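Local coordinates for protein aldehyde dehydrogenase (PDB 5MYP) that probably oxidises aldehydes to carboxylic acids with NAD+ as the electron acceptor, at residues V274-L279 / K333-G338; E281-M286 / T346-I351. One frame throughout, in Å; residues are numbered along the deposited sequence.

Contact 1: V274-L279 / K333-G338; sequences VLVDAL and KVAVGG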
loop_
_atom_site.group_PDB
_atom_site.type_symbol
_atom_site.label_atom_id
_atom_site.label_comp_id
_atom_site.label_asym_id
_atom_site.label_seq_id
_atom_site.Cartn_x
_atom_site.Cartn_y
_atom_site.Cartn_z
ATOM N N VAL A 274 18.172 -21.987 -33.327
ATOM C CA VAL A 274 18.722 -22.840 -32.259
ATOM C C VAL A 274 17.834 -22.886 -31.008
ATOM O O VAL A 274 17.686 -23.946 -30.400
ATOM C CB VAL A 274 20.185 -22.489 -31.871
ATOM C CG1 VAL A 274 21.127 -22.778 -33.033
ATOM C CG2 VAL A 274 20.336 -21.048 -31.388
ATOM N N LEU A 275 17.228 -21.753 -30.649
ATOM C CA LEU A 275 16.312 -21.707 -29.505
ATOM C C LEU A 275 15.063 -22.545 -29.757
ATOM O O LEU A 275 14.682 -23.356 -28.916
ATOM C CB LEU A 275 15.907 -20.267 -29.169
ATOM C CG LEU A 275 14.892 -20.071 -28.033
ATOM C CD1 LEU A 275 15.366 -20.711 -26.737
ATOM C CD2 LEU A 275 14.610 -18.593 -27.834
ATOM N N VAL A 276 14.441 -22.343 -30.916
ATOM C CA VAL A 276 13.202 -23.049 -31.266
ATOM C C VAL A 276 13.439 -24.563 -31.319
ATOM O O VAL A 276 12.639 -25.332 -30.791
ATOM C CB VAL A 276 12.596 -22.511 -32.584
ATOM C CG1 VAL A 276 11.477 -23.405 -33.100
ATOM C CG2 VAL A 276 12.085 -21.085 -32.383
ATOM N N ASP A 277 14.544 -24.977 -31.937
ATOM C CA ASP A 277 14.933 -26.392 -31.962
ATOM C C ASP A 277 15.170 -26.946 -30.556
ATOM O O ASP A 277 14.722 -28.048 -30.245
ATOM C CB ASP A 277 16.192 -26.606 -32.815
ATOM C CG ASP A 277 15.936 -26.431 -34.312
ATOM O OD1 ASP A 277 14.788 -26.153 -34.728
ATOM O OD2 ASP A 277 16.905 -26.580 -35.086
ATOM N N ALA A 278 15.863 -26.178 -29.714
ATOM C CA ALA A 278 16.120 -26.579 -28.326
ATOM C C ALA A 278 14.830 -26.693 -27.509
ATOM O O ALA A 278 14.670 -27.634 -26.731
ATOM C CB ALA A 278 17.090 -25.615 -27.658
ATOM N N LEU A 279 13.916 -25.740 -27.690
ATOM C CA LEU A 279 12.586 -25.802 -27.054
ATOM C C LEU A 279 11.802 -27.045 -27.481
ATOM O O LEU A 279 11.147 -27.681 -26.652
ATOM C CB LEU A 279 11.772 -24.531 -27.349
ATOM C CG LEU A 279 12.212 -23.248 -26.627
ATOM C CD1 LEU A 279 11.571 -22.015 -27.247
ATOM C CD2 LEU A 279 11.885 -23.320 -25.143
ATOM N N LYS A 333 2.913 -18.674 -37.315
ATOM C CA LYS A 333 3.233 -19.993 -37.855
ATOM C C LYS A 333 3.460 -20.964 -36.699
ATOM O O LYS A 333 4.289 -20.696 -35.829
ATOM C CB LYS A 333 4.500 -19.913 -38.715
ATOM C CG LYS A 333 4.868 -21.198 -39.448
ATOM C CD LYS A 333 6.145 -21.020 -40.257
ATOM C CE LYS A 333 6.338 -22.132 -41.280
ATOM N NZ LYS A 333 6.486 -23.475 -40.654
ATOM N N VAL A 334 2.741 -22.086 -36.694
ATOM C CA VAL A 334 2.991 -23.152 -35.718
ATOM C C VAL A 334 4.321 -23.813 -36.085
ATOM O O VAL A 334 4.375 -24.660 -36.976
ATOM C CB VAL A 334 1.848 -24.196 -35.674
ATOM C CG1 VAL A 334 2.207 -25.363 -34.755
ATOM C CG2 VAL A 334 0.549 -23.545 -35.217
ATOM N N ALA A 335 5.391 -23.381 -35.417
ATOM C CA ALA A 335 6.733 -23.923 -35.640
ATOM C C ALA A 335 6.925 -25.257 -34.922
ATOM O O ALA A 335 7.561 -26.164 -35.461
ATOM C CB ALA A 335 7.791 -22.927 -35.185
ATOM N N VAL A 336 6.403 -25.354 -33.698
ATOM C CA VAL A 336 6.462 -26.580 -32.898
ATOM C C VAL A 336 5.095 -26.825 -32.261
ATOM O O VAL A 336 4.488 -25.904 -31.718
ATOM C CB VAL A 336 7.531 -26.487 -31.782
ATOM C CG1 VAL A 336 7.572 -27.765 -30.941
ATOM C CG2 VAL A 336 8.905 -26.207 -32.376
ATOM N N GLY A 337 4.613 -28.060 -32.356
ATOM C CA GLY A 337 3.437 -28.501 -31.612
ATOM C C GLY A 337 2.100 -28.240 -32.287
ATOM O O GLY A 337 1.910 -28.587 -33.449
ATOM N N GLY A 338 1.172 -27.637 -31.546
ATOM C CA GLY A 338 -0.182 -27.371 -32.036
ATOM C C GLY A 338 -1.162 -28.519 -31.856
ATOM O O GLY A 338 -2.300 -28.432 -32.318
#

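Contact 2: E281-M286 / T346-I351; sequences EARKAM and TIAPTI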
loop_
_atom_site.group_PDB
_atom_site.type_symbol
_atom_site.label_atom_id
_atom_site.label_comp_id
_atom_site.label_asym_id
_atom_site.label_seq_id
_atom_site.Cartn_x
_atom_site.Cartn_y
_atom_site.Cartn_z
ATOM N N GLU A 281 13.119 -29.936 -28.495
ATOM C CA GLU A 281 13.760 -31.074 -27.825
ATOM C C GLU A 281 13.377 -31.168 -26.352
ATOM O O GLU A 281 13.077 -32.260 -25.866
ATOM C CB GLU A 281 15.292 -31.029 -27.972
ATOM C CG GLU A 281 15.801 -31.266 -29.390
ATOM C CD GLU A 281 15.294 -32.566 -29.999
ATOM O OE1 GLU A 281 15.398 -33.621 -29.332
ATOM O OE2 GLU A 281 14.779 -32.534 -31.141
ATOM N N ALA A 282 13.378 -30.029 -25.655
ATOM C CA ALA A 282 12.950 -29.974 -24.253
ATOM C C ALA A 282 11.505 -30.456 -24.075
ATOM O O ALA A 282 11.213 -31.212 -23.144
ATOM C CB ALA A 282 13.106 -28.563 -23.703
ATOM N N ARG A 283 10.621 -30.028 -24.977
ATOM C CA ARG A 283 9.208 -30.429 -24.946
ATOM C C ARG A 283 9.026 -31.944 -25.078
ATOM O O ARG A 283 8.261 -32.544 -24.315
ATOM C CB ARG A 283 8.419 -29.721 -26.050
ATOM C CG ARG A 283 6.909 -29.822 -25.909
ATOM C CD ARG A 283 6.202 -29.200 -27.103
ATOM N NE ARG A 283 6.198 -30.099 -28.266
ATOM C CZ ARG A 283 5.127 -30.479 -28.973
ATOM N NH1 ARG A 283 5.288 -31.316 -29.995
ATOM N NH2 ARG A 283 3.902 -30.034 -28.695
ATOM N N LYS A 284 9.716 -32.545 -26.050
ATOM C CA LYS A 284 9.688 -34.004 -26.257
ATOM C C LYS A 284 10.173 -34.751 -25.022
ATOM O O LYS A 284 9.542 -35.719 -24.595
ATOM C CB LYS A 284 10.561 -34.416 -27.453
ATOM C CG LYS A 284 10.015 -34.005 -28.810
ATOM C CD LYS A 284 11.000 -34.317 -29.934
ATOM C CE LYS A 284 10.870 -33.343 -31.097
ATOM N NZ LYS A 284 9.491 -33.283 -31.655
ATOM N N ALA A 285 11.292 -34.294 -24.465
ATOM C CA ALA A 285 11.871 -34.884 -23.256
ATOM C C ALA A 285 10.909 -34.858 -22.062
ATOM O O ALA A 285 10.733 -35.875 -21.388
ATOM C CB ALA A 285 13.169 -34.176 -22.895
ATOM N N MET A 286 10.267 -33.714 -21.827
ATOM C CA MET A 286 9.398 -33.540 -20.654
ATOM C C MET A 286 8.033 -34.227 -20.769
ATOM O O MET A 286 7.525 -34.746 -19.777
ATOM C CB MET A 286 9.215 -32.052 -20.340
ATOM C CG MET A 286 10.492 -31.400 -19.848
ATOM S SD MET A 286 10.315 -29.639 -19.492
ATOM C CE MET A 286 12.035 -29.150 -19.425
ATOM N N THR A 346 -7.068 -30.591 -23.659
ATOM C CA THR A 346 -5.629 -30.795 -23.727
ATOM C C THR A 346 -5.073 -29.985 -24.887
ATOM O O THR A 346 -5.534 -30.144 -26.014
ATOM C CB THR A 346 -5.295 -32.283 -23.943
ATOM O OG1 THR A 346 -5.877 -33.066 -22.895
ATOM C CG2 THR A 346 -3.801 -32.501 -23.937
ATOM N N ILE A 347 -4.117 -29.102 -24.599
ATOM C CA ILE A 347 -3.357 -28.389 -25.631
ATOM C C ILE A 347 -1.870 -28.529 -25.301
ATOM O O ILE A 347 -1.423 -28.070 -24.252
ATOM C CB ILE A 347 -3.720 -26.887 -25.708
ATOM C CG1 ILE A 347 -5.219 -26.695 -25.976
ATOM C CG2 ILE A 347 -2.891 -26.185 -26.792
ATOM C CD1 ILE A 347 -5.681 -25.252 -25.908
ATOM N N ALA A 348 -1.111 -29.170 -26.190
ATOM C CA ALA A 348 0.327 -29.335 -25.982
ATOM C C ALA A 348 1.044 -27.988 -26.145
ATOM O O ALA A 348 0.541 -27.108 -26.849
ATOM C CB ALA A 348 0.900 -30.352 -26.958
ATOM N N PRO A 349 2.216 -27.820 -25.496
ATOM C CA PRO A 349 2.975 -26.584 -25.676
ATOM C C PRO A 349 3.260 -26.319 -27.151
ATOM O O PRO A 349 3.695 -27.222 -27.870
ATOM C CB PRO A 349 4.270 -26.830 -24.891
ATOM C CG PRO A 349 3.928 -27.891 -23.915
ATOM C CD PRO A 349 2.896 -28.748 -24.580
ATOM N N THR A 350 2.973 -25.096 -27.584
ATOM C CA THR A 350 2.993 -24.732 -28.989
ATOM C C THR A 350 3.806 -23.457 -29.168
ATOM O O THR A 350 3.511 -22.442 -28.536
ATOM C CB THR A 350 1.560 -24.536 -29.504
ATOM O OG1 THR A 350 0.842 -25.774 -29.379
ATOM C CG2 THR A 350 1.539 -24.071 -30.959
ATOM N N ILE A 351 4.830 -23.531 -30.017
ATOM C CA ILE A 351 5.718 -22.404 -30.300
ATOM C C ILE A 351 5.275 -21.747 -31.602
ATOM O O ILE A 351 5.216 -22.410 -32.647
ATOM C CB ILE A 351 7.192 -22.850 -30.434
ATOM C CG1 ILE A 351 7.631 -23.661 -29.200
ATOM C CG2 ILE A 351 8.102 -21.641 -30.648
ATOM C CD1 ILE A 351 9.014 -24.258 -29.314
#

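Contact 1: V274-L279 / K333-G338
Val276 of helix 272-287 meets Ala335 and Val336 of strand 333-336 in a small, purely apolar contact that buries 104 Å² near the surface of the chain. The helix presents one valine and the strand answers with two consecutive residues, the nearest CA atoms, those of Val276 and Val336, lying 7.8 Å apart. The CB of Val276 points at the strand but stays too far back to touch it, and the contact is made by one of its branches. CG1, held anti to the backbone N (chi1 169°), reaches forward into the step between the two strand residues. There it approaches Val336 CG2 at 3.9 Å and, more loosely, Ala335 CB at 4.3 Å. CG2, the other branch, turns away from this pair, Val276 CG2 lying 6.0 Å from Val336 CG2. The two valines pass alongside each other, their side chains running in opposite directions, so that one methyl of each does the touching. Val336 CG2 also lies 4.1 Å from the carbonyl O of Val276, a loose approach, while its side chain packs further along the same helix against Ala280 and Arg283.

That two successive strand residues both face the helix is explained by a classic beta bulge: Ala335 and Val336 stand together opposite Ile351 of the antiparallel strand 346-353, and both are bonded to it through the backbone. The helix covers this edge of the sheet of the catalytic domain. On its inner side, Leu279 packs on Ile351 and on Ile247 of helix 240-252, Leu275 lies on Val265 and Val267 of strand 264-268, and Ala278 rests against Met240 and Ala244 of helix 240-252, which places Val276 at the outer margin of the helix-sheet layer.

Contact 2: E281-M286 / T346-I351
Helix 272-287 passes the break in strand 346-353 with Arg283 nearest Pro349, their CA atoms 7.4 Å apart. Arg283 supplies the whole helical side of the contact. Its aliphatic part leaves the helix extended, CG anti to the backbone N (chi1 -167°), and crosses the pyrrolidine ring of Pro349 at an angle, with Arg283 CD 3.8 Å from Pro349 CB. The chain then bends at chi3 (79°), which swings the guanidinium back to the strand backbone. NH2 donates to the carbonyl O of Pro349 over 2.9 Å; the oxygen is approached in its carbonyl plane, but it lies off the guanidinium plane and the N-H angle of 132° is far from straight. The same NH2 sits 3.5 Å from Ala348 CB and forms a salt bridge with Glu339, so this buried nitrogen has two acceptors. The Ala348-Pro349 pair interrupts the strand, which beyond the break runs antiparallel to strand 333-336 and parallel to strand 370-376 in the catalytic-domain sheet of the aldehyde dehydrogenase fold. Just past the break, Thr350 OG1 turns back to donate to Ala348 O at 2.9 Å, from above the carbonyl plane. Pro349 is also packed by Met248 and Ile252 of helix 240-252, and Met286, three residues on from Arg283, touches Phe474 of the second subunit.

Contacts 1 and 2 use successive parts of helix 272-287, packed on two neighbouring antiparallel strands, and their centres are 9 Å apart. Leu279 CB of 274-279 lies 3.4 Å from Ile351 CD1 of 346-351, a packing contact that bridges the two. Between the strands, Val336 O and Ile351 N are 2.9 Å apart, a probable hydrogen bond; a further probable one, also 2.9 Å, joins Gly338 N of the loop that follows to Thr350 OG1. Gly337 CA comes within 3.3 Å of Arg283 NH2, bringing the end of 333-338 up to the polar part of contact 2. Contact 1 is nearer the surface, contact 2 buried. Both lie away from the predicted active-site residues Glu223 and Cys259.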